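Local coordinates for protein ultraspiracle (Drosophila melanogaster, PDB 1HG4) that binds a phospholipid in its ligand-binding domain and probably serves as a nuclear hormone receptor that regulates transcription, captured here in an inactive conformation, at residues A183-N188 with L231-L236; M70-Q75 with E201-K206. One frame throughout, in Å; residues are numbered along the deposited sequence.

How the contacts relate
The two contacts lie side by side in the helical ligand-binding domain, their centres about 15 Å apart, and their segments alternate along the chain. Contact 1 is the deeper, joining the end of helix 175-186 to helix 225-250; contact 2 sets the loop after helix 46-68 against helix 197-218. The end of helix 175-186 and the turn after it connect them: Y187 OH is probably hydrogen-bonded to P71 O (2.7 Å), and R204 NH2 likewise to I184 O (2.7 Å), while M70 CE packs on A183 CB at 3.6 Å. In contact 1, the side chain of L236 is about 10 Å from the bound phospholipid LPP.

Contact 1 of 2, residues A183-N188 with L231-L236; sequences AIILYN and LRLPAL
I184 and I185, neighbours near the C-terminal end of helix 175-186, meet L233 and L236 of helix 225-250 through methyl and methylene groups alone. L233 is shared between the two isoleucines and divides its branches: CD1 touches I184 CG2 at 3.8 Å, the side chains crossing at about a right angle, while CD2 rests on I185 CG1, also at 3.8 Å. I184 turns its CG2 branch, trans to the main-chain nitrogen, to L233; I185 instead uses its longer branch, which lies beside its own N (chi1 -66°) and carries CD1 on to L236 CD1, 3.6 Å away. This is helix-to-helix packing inside the alpha-helical sandwich of a nuclear receptor ligand-binding domain, and helix 78-100 covers the same apolar layer, with A88 and E91 against I185 and I94 and A95 against L236. No hydrogen bond passes between the two segments. Y187 N still donates to A183 O at 2.9 Å as helix 175-186 ends, and N188 N reaches L186 O at 2.8 Å, closing an inverse gamma turn centred on Y187. On the other helix L236 N is bonded to R232 O at 3.0 Å.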
ATOM      1  N   ALA A 183      14.935  -1.483 -12.061  1.00 19.85           N
ATOM      2  CA  ALA A 183      14.428  -1.796 -10.740  1.00 19.09           C
ATOM      3  C   ALA A 183      12.898  -1.632 -10.759  1.00 17.21           C
ATOM      4  O   ALA A 183      12.168  -2.483 -10.218  1.00 16.78           O
ATOM      5  CB  ALA A 183      15.073  -0.872  -9.683  1.00 19.65           C
ATOM      6  N   ILE A 184      12.405  -0.560 -11.386  1.00 15.00           N
ATOM      7  CA  ILE A 184      10.955  -0.343 -11.447  1.00 16.50           C
ATOM      8  C   ILE A 184      10.316  -1.620 -12.004  1.00 19.32           C
ATOM      9  O   ILE A 184       9.256  -2.056 -11.533  1.00 20.89           O
ATOM     10  CB  ILE A 184      10.596   0.889 -12.356  1.00 17.36           C
ATOM     11  CG1 ILE A 184      10.993   2.175 -11.654  1.00 16.18           C
ATOM     12  CG2 ILE A 184       9.101   0.930 -12.693  1.00 12.35           C
ATOM     13  CD1 ILE A 184      11.178   3.312 -12.588  1.00 18.03           C
ATOM     14  N   ILE A 185      10.984  -2.222 -12.992  1.00 20.07           N
ATOM     15  CA  ILE A 185      10.509  -3.442 -13.627  1.00 20.01           C
ATOM     16  C   ILE A 185      10.499  -4.600 -12.651  1.00 19.70           C
ATOM     17  O   ILE A 185       9.485  -5.290 -12.507  1.00 21.44           O
ATOM     18  CB  ILE A 185      11.389  -3.813 -14.845  1.00 21.63           C
ATOM     19  CG1 ILE A 185      11.231  -2.753 -15.934  1.00 23.12           C
ATOM     20  CG2 ILE A 185      11.005  -5.176 -15.384  1.00 20.96           C
ATOM     21  CD1 ILE A 185      12.204  -2.913 -17.077  1.00 24.65           C
ATOM     22  N   LEU A 186      11.627  -4.824 -11.989  1.00 19.76           N
ATOM     23  CA  LEU A 186      11.741  -5.910 -11.012  1.00 20.30           C
ATOM     24  C   LEU A 186      10.654  -5.837  -9.942  1.00 19.55           C
ATOM     25  O   LEU A 186       9.937  -6.808  -9.721  1.00 20.87           O
ATOM     26  CB  LEU A 186      13.114  -5.875 -10.323  1.00 20.19           C
ATOM     27  CG  LEU A 186      13.364  -6.984  -9.292  1.00 21.26           C
ATOM     28  CD1 LEU A 186      13.352  -8.347  -9.984  1.00 21.94           C
ATOM     29  CD2 LEU A 186      14.704  -6.759  -8.605  1.00 20.30           C
ATOM     30  N   TYR A 187      10.544  -4.685  -9.287  1.00 18.49           N
ATOM     31  CA  TYR A 187       9.557  -4.472  -8.214  1.00 18.93           C
ATOM     32  C   TYR A 187       8.133  -4.299  -8.760  1.00 20.51           C
ATOM     33  O   TYR A 187       7.550  -3.210  -8.677  1.00 20.19           O
ATOM     34  CB  TYR A 187       9.931  -3.228  -7.391  1.00 17.05           C
ATOM     35  CG  TYR A 187      11.259  -3.327  -6.664  1.00 16.88           C
ATOM     36  CD1 TYR A 187      11.560  -4.428  -5.875  1.00 15.57           C
ATOM     37  CD2 TYR A 187      12.197  -2.301  -6.739  1.00 15.23           C
ATOM     38  CE1 TYR A 187      12.766  -4.505  -5.172  1.00 16.32           C
ATOM     39  CE2 TYR A 187      13.403  -2.369  -6.044  1.00 15.73           C
ATOM     40  CZ  TYR A 187      13.675  -3.478  -5.261  1.00 17.02           C
ATOM     41  OH  TYR A 187      14.854  -3.569  -4.548  1.00 21.60           O
ATOM     42  N   ASN A 188       7.569  -5.382  -9.289  1.00 20.55           N
ATOM     43  CA  ASN A 188       6.239  -5.339  -9.883  1.00 23.30           C
ATOM     44  C   ASN A 188       5.226  -6.020  -8.954  1.00 25.26           C
ATOM     45  O   ASN A 188       5.218  -7.239  -8.806  1.00 25.25           O
ATOM     46  CB  ASN A 188       6.292  -6.018 -11.257  1.00 21.07           C
ATOM     47  CG  ASN A 188       4.952  -6.026 -11.973  1.00 22.64           C
ATOM     48  OD1 ASN A 188       4.840  -6.558 -13.078  1.00 23.84           O
ATOM     49  ND2 ASN A 188       3.935  -5.448 -11.354  1.00 20.48           N
ATOM     50  N   LEU A 231       7.924   6.302 -20.260  1.00 31.05           N
ATOM     51  CA  LEU A 231       7.233   5.885 -21.480  1.00 31.86           C
ATOM     52  C   LEU A 231       7.929   4.713 -22.188  1.00 32.40           C
ATOM     53  O   LEU A 231       7.302   3.983 -22.953  1.00 34.02           O
ATOM     54  CB  LEU A 231       7.118   7.051 -22.464  1.00 32.02           C
ATOM     55  CG  LEU A 231       6.063   8.119 -22.190  1.00 34.07           C
ATOM     56  CD1 LEU A 231       6.103   9.150 -23.315  1.00 33.41           C
ATOM     57  CD2 LEU A 231       4.681   7.475 -22.101  1.00 32.32           C
ATOM     58  N   ARG A 232       9.225   4.536 -21.953  1.00 30.80           N
ATOM     59  CA  ARG A 232       9.939   3.442 -22.584  1.00 30.53           C
ATOM     60  C   ARG A 232       9.503   2.078 -22.029  1.00 30.95           C
ATOM     61  O   ARG A 232       9.638   1.060 -22.710  1.00 30.23           O
ATOM     62  CB  ARG A 232      11.447   3.613 -22.394  1.00 31.40           C
ATOM     63  CG  ARG A 232      12.041   4.840 -23.078  1.00 33.02           C
ATOM     64  CD  ARG A 232      11.794   4.812 -24.585  1.00 34.30           C
ATOM     65  NE  ARG A 232      10.530   5.449 -24.961  1.00 35.04           N
ATOM     66  CZ  ARG A 232       9.661   4.943 -25.835  1.00 33.94           C
ATOM     67  NH1 ARG A 232       9.908   3.786 -26.430  1.00 29.96           N
ATOM     68  NH2 ARG A 232       8.536   5.597 -26.109  1.00 34.55           N
ATOM     69  N   LEU A 233       8.967   2.058 -20.806  1.00 30.08           N
ATOM     70  CA  LEU A 233       8.547   0.802 -20.176  1.00 28.55           C
ATOM     71  C   LEU A 233       7.496   0.012 -20.952  1.00 27.54           C
ATOM     72  O   LEU A 233       7.623  -1.203 -21.111  1.00 26.83           O
ATOM     73  CB  LEU A 233       8.057   1.056 -18.749  1.00 27.10           C
ATOM     74  CG  LEU A 233       9.155   1.494 -17.777  1.00 27.36           C
ATOM     75  CD1 LEU A 233       8.559   1.694 -16.388  1.00 24.72           C
ATOM     76  CD2 LEU A 233      10.264   0.451 -17.747  1.00 26.86           C
ATOM     77  N   PRO A 234       6.436   0.684 -21.428  1.00 26.62           N
ATOM     78  CA  PRO A 234       5.407  -0.031 -22.184  1.00 27.45           C
ATOM     79  C   PRO A 234       5.967  -0.660 -23.470  1.00 26.24           C
ATOM     80  O   PRO A 234       5.589  -1.766 -23.856  1.00 26.64           O
ATOM     81  CB  PRO A 234       4.372   1.052 -22.464  1.00 25.90           C
ATOM     82  CG  PRO A 234       4.474   1.908 -21.264  1.00 28.29           C
ATOM     83  CD  PRO A 234       5.975   2.039 -21.097  1.00 27.63           C
ATOM     84  N   ALA A 235       6.869   0.047 -24.128  1.00 25.81           N
ATOM     85  CA  ALA A 235       7.461  -0.466 -25.352  1.00 28.42           C
ATOM     86  C   ALA A 235       8.363  -1.653 -25.012  1.00 29.16           C
ATOM     87  O   ALA A 235       8.483  -2.604 -25.786  1.00 29.55           O
ATOM     88  CB  ALA A 235       8.255   0.635 -26.053  1.00 27.66           C
ATOM     89  N   LEU A 236       8.989  -1.602 -23.841  1.00 30.40           N
ATOM     90  CA  LEU A 236       9.861  -2.688 -23.417  1.00 31.20           C
ATOM     91  C   LEU A 236       9.011  -3.934 -23.180  1.00 31.19           C
ATOM     92  O   LEU A 236       9.362  -5.035 -23.612  1.00 30.89           O
ATOM     93  CB  LEU A 236      10.602  -2.314 -22.132  1.00 29.58           C
ATOM     94  CG  LEU A 236      12.098  -2.635 -22.080  1.00 31.02           C
ATOM     95  CD1 LEU A 236      12.609  -2.396 -20.658  1.00 31.61           C
ATOM     96  CD2 LEU A 236      12.354  -4.073 -22.505  1.00 29.97           C
TER

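Contact 2 of 2, residues M70-Q75 with E201-K206; sequences MPHFAQ and EMCREK
The H72 imidazole is the flat group here, and C203 SG approaches it obliquely, 4.9 Å from the ring centroid and 44° off the ring normal, a sulfur-aromatic contact. The nearer touch is with the stem of the histidine, SG lying 3.9 Å from H72 CB. C203 has its sulfur beside its own backbone N (chi1 -60°), which directs SG from helix 197-218 to the loop, where P71 O is a looser neighbour at 4.3 Å. Beside the imidazole, the K206 side chain, extended in all its outer torsions, brings NZ to 4.7 Å from H72 NE2; the lysine alone would tend to disfavour a proton on the ring, while the nearby E199 carboxylate would probably work the other way. No hydrogen bond crosses between the segments. Two backbone bonds close successive turns in the loop, F73 N to M70 O (3.2 Å), with H72 at positive phi (72°) before F73, and Q75 N to H72 O (2.8 Å). F73 packs on Q81, L84 and L85 of helix 78-100. On helix 197-218, E205 bonds to backbone N atoms of A198 and E199 of a second subunit. The contact sets the loop between helices 46-68 and 78-100 against helix 197-218 in the helical fold of nuclear receptor ligand-binding domains.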
ATOM      1  N   MET A  70      19.426  -7.003  -4.329  1.00 23.67           N
ATOM      2  CA  MET A  70      18.587  -5.809  -4.400  1.00 24.32           C
ATOM      3  C   MET A  70      17.897  -5.593  -3.062  1.00 24.39           C
ATOM      4  O   MET A  70      17.473  -6.552  -2.408  1.00 21.82           O
ATOM      5  CB  MET A  70      17.558  -5.928  -5.528  1.00 22.75           C
ATOM      6  CG  MET A  70      18.125  -5.637  -6.917  1.00 24.90           C
ATOM      7  SD  MET A  70      18.550  -3.863  -7.238  1.00 24.32           S
ATOM      8  CE  MET A  70      16.981  -3.233  -7.807  1.00 23.25           C
ATOM      9  N   PRO A  71      17.793  -4.325  -2.627  1.00 26.42           N
ATOM     10  CA  PRO A  71      17.155  -3.966  -1.349  1.00 27.19           C
ATOM     11  C   PRO A  71      15.798  -4.631  -1.139  1.00 27.51           C
ATOM     12  O   PRO A  71      14.911  -4.517  -1.994  1.00 25.70           O
ATOM     13  CB  PRO A  71      17.038  -2.439  -1.434  1.00 27.46           C
ATOM     14  CG  PRO A  71      18.224  -2.052  -2.262  1.00 27.03           C
ATOM     15  CD  PRO A  71      18.224  -3.117  -3.359  1.00 26.61           C
ATOM     16  N   HIS A  72      15.669  -5.338  -0.011  1.00 28.65           N
ATOM     17  CA  HIS A  72      14.432  -6.031   0.393  1.00 30.87           C
ATOM     18  C   HIS A  72      14.019  -7.293  -0.359  1.00 30.26           C
ATOM     19  O   HIS A  72      13.229  -8.086   0.172  1.00 30.67           O
ATOM     20  CB  HIS A  72      13.247  -5.052   0.384  1.00 32.17           C
ATOM     21  CG  HIS A  72      13.370  -3.961   1.400  1.00 37.07           C
ATOM     22  ND1 HIS A  72      12.819  -4.050   2.660  1.00 38.22           N
ATOM     23  CD2 HIS A  72      14.043  -2.785   1.366  1.00 37.78           C
ATOM     24  CE1 HIS A  72      13.148  -2.979   3.358  1.00 39.24           C
ATOM     25  NE2 HIS A  72      13.892  -2.196   2.597  1.00 37.71           N
ATOM     26  N   PHE A  73      14.541  -7.484  -1.572  1.00 29.02           N
ATOM     27  CA  PHE A  73      14.192  -8.648  -2.388  1.00 28.43           C
ATOM     28  C   PHE A  73      14.233  -9.978  -1.641  1.00 29.29           C
ATOM     29  O   PHE A  73      13.251 -10.718  -1.630  1.00 27.99           O
ATOM     30  CB  PHE A  73      15.109  -8.750  -3.604  1.00 28.19           C
ATOM     31  CG  PHE A  73      14.666  -9.784  -4.606  1.00 28.31           C
ATOM     32  CD1 PHE A  73      13.574  -9.545  -5.437  1.00 27.15           C
ATOM     33  CD2 PHE A  73      15.329 -10.999  -4.714  1.00 27.84           C
ATOM     34  CE1 PHE A  73      13.153 -10.498  -6.355  1.00 25.63           C
ATOM     35  CE2 PHE A  73      14.908 -11.959  -5.635  1.00 25.84           C
ATOM     36  CZ  PHE A  73      13.825 -11.709  -6.451  1.00 24.19           C
ATOM     37  N   ALA A  74      15.374 -10.279  -1.027  1.00 29.74           N
ATOM     38  CA  ALA A  74      15.544 -11.535  -0.293  1.00 31.29           C
ATOM     39  C   ALA A  74      14.639 -11.646   0.921  1.00 32.75           C
ATOM     40  O   ALA A  74      14.562 -12.706   1.555  1.00 33.06           O
ATOM     41  CB  ALA A  74      16.999 -11.699   0.139  1.00 31.25           C
ATOM     42  N   GLN A  75      13.950 -10.559   1.257  1.00 32.68           N
ATOM     43  CA  GLN A  75      13.063 -10.597   2.401  1.00 32.77           C
ATOM     44  C   GLN A  75      11.662 -11.074   2.081  1.00 29.96           C
ATOM     45  O   GLN A  75      11.028 -11.730   2.902  1.00 31.00           O
ATOM     46  CB  GLN A  75      12.997  -9.235   3.084  1.00 36.21           C
ATOM     47  CG  GLN A  75      14.034  -9.090   4.168  1.00 38.52           C
ATOM     48  CD  GLN A  75      15.427  -9.368   3.658  1.00 41.99           C
ATOM     49  OE1 GLN A  75      15.970  -8.613   2.843  1.00 42.98           O
ATOM     50  NE2 GLN A  75      16.018 -10.466   4.124  1.00 44.52           N
ATOM     51  N   GLU A 201       5.436  -2.642  -3.874  1.00 23.57           N
ATOM     52  CA  GLU A 201       5.034  -1.353  -4.431  1.00 23.91           C
ATOM     53  C   GLU A 201       5.833  -0.240  -3.780  1.00 24.09           C
ATOM     54  O   GLU A 201       6.136   0.778  -4.399  1.00 26.23           O
ATOM     55  CB  GLU A 201       3.541  -1.102  -4.187  1.00 21.29           C
ATOM     56  CG  GLU A 201       3.091   0.339  -4.446  1.00 22.34           C
ATOM     57  CD  GLU A 201       3.154   0.771  -5.927  1.00 22.81           C
ATOM     58  OE1 GLU A 201       3.380  -0.079  -6.813  1.00 19.87           O
ATOM     59  OE2 GLU A 201       2.953   1.977  -6.204  1.00 23.89           O
ATOM     60  N   MET A 202       6.172  -0.445  -2.517  1.00 25.41           N
ATOM     61  CA  MET A 202       6.920   0.539  -1.760  1.00 25.83           C
ATOM     62  C   MET A 202       8.345   0.665  -2.337  1.00 23.26           C
ATOM     63  O   MET A 202       8.826   1.773  -2.598  1.00 23.44           O
ATOM     64  CB  MET A 202       6.914   0.130  -0.279  1.00 29.76           C
ATOM     65  CG  MET A 202       6.807   1.299   0.686  1.00 36.63           C
ATOM     66  SD  MET A 202       5.591   2.573   0.168  1.00 44.37           S
ATOM     67  CE  MET A 202       6.701   3.768  -0.566  1.00 39.25           C
ATOM     68  N   CYS A 203       9.016  -0.463  -2.536  1.00 20.20           N
ATOM     69  CA  CYS A 203      10.343  -0.450  -3.139  1.00 19.51           C
ATOM     70  C   CYS A 203      10.256   0.306  -4.477  1.00 20.69           C
ATOM     71  O   CYS A 203      11.083   1.176  -4.765  1.00 20.12           O
ATOM     72  CB  CYS A 203      10.812  -1.877  -3.413  1.00 21.12           C
ATOM     73  SG  CYS A 203      10.941  -2.934  -1.939  1.00 20.85           S
ATOM     74  N   ARG A 204       9.254  -0.026  -5.293  1.00 19.84           N
ATOM     75  CA  ARG A 204       9.105   0.638  -6.582  1.00 22.45           C
ATOM     76  C   ARG A 204       8.989   2.143  -6.410  1.00 24.63           C
ATOM     77  O   ARG A 204       9.624   2.912  -7.134  1.00 24.99           O
ATOM     78  CB  ARG A 204       7.865   0.126  -7.324  1.00 22.93           C
ATOM     79  CG  ARG A 204       7.469   0.989  -8.515  1.00 23.17           C
ATOM     80  CD  ARG A 204       6.326   0.387  -9.327  1.00 22.78           C
ATOM     81  NE  ARG A 204       6.775  -0.714 -10.175  1.00 24.36           N
ATOM     82  CZ  ARG A 204       6.020  -1.320 -11.094  1.00 23.27           C
ATOM     83  NH1 ARG A 204       4.760  -0.937 -11.298  1.00 19.69           N
ATOM     84  NH2 ARG A 204       6.539  -2.312 -11.813  1.00 20.12           N
ATOM     85  N   GLU A 205       8.178   2.570  -5.448  1.00 25.37           N
ATOM     86  CA  GLU A 205       7.999   3.992  -5.222  1.00 26.30           C
ATOM     87  C   GLU A 205       9.272   4.668  -4.734  1.00 25.10           C
ATOM     88  O   GLU A 205       9.520   5.837  -5.040  1.00 27.02           O
ATOM     89  CB  GLU A 205       6.816   4.225  -4.272  1.00 26.76           C
ATOM     90  CG  GLU A 205       5.481   3.932  -4.965  1.00 25.35           C
ATOM     91  CD  GLU A 205       4.275   4.127  -4.072  1.00 25.02           C
ATOM     92  OE1 GLU A 205       4.376   4.887  -3.090  1.00 23.11           O
ATOM     93  OE2 GLU A 205       3.215   3.525  -4.369  1.00 24.78           O
ATOM     94  N   LYS A 206      10.097   3.943  -3.995  1.00 24.27           N
ATOM     95  CA  LYS A 206      11.357   4.530  -3.547  1.00 25.03           C
ATOM     96  C   LYS A 206      12.296   4.722  -4.755  1.00 23.07           C
ATOM     97  O   LYS A 206      13.120   5.638  -4.786  1.00 23.28           O
ATOM     98  CB  LYS A 206      12.001   3.639  -2.482  1.00 26.27           C
ATOM     99  CG  LYS A 206      11.150   3.529  -1.232  1.00 31.66           C
ATOM    100  CD  LYS A 206      11.812   2.704  -0.141  1.00 36.00           C
ATOM    101  CE  LYS A 206      10.962   2.698   1.128  1.00 37.58           C
ATOM    102  NZ  LYS A 206      11.525   1.789   2.174  1.00 40.31           N
TER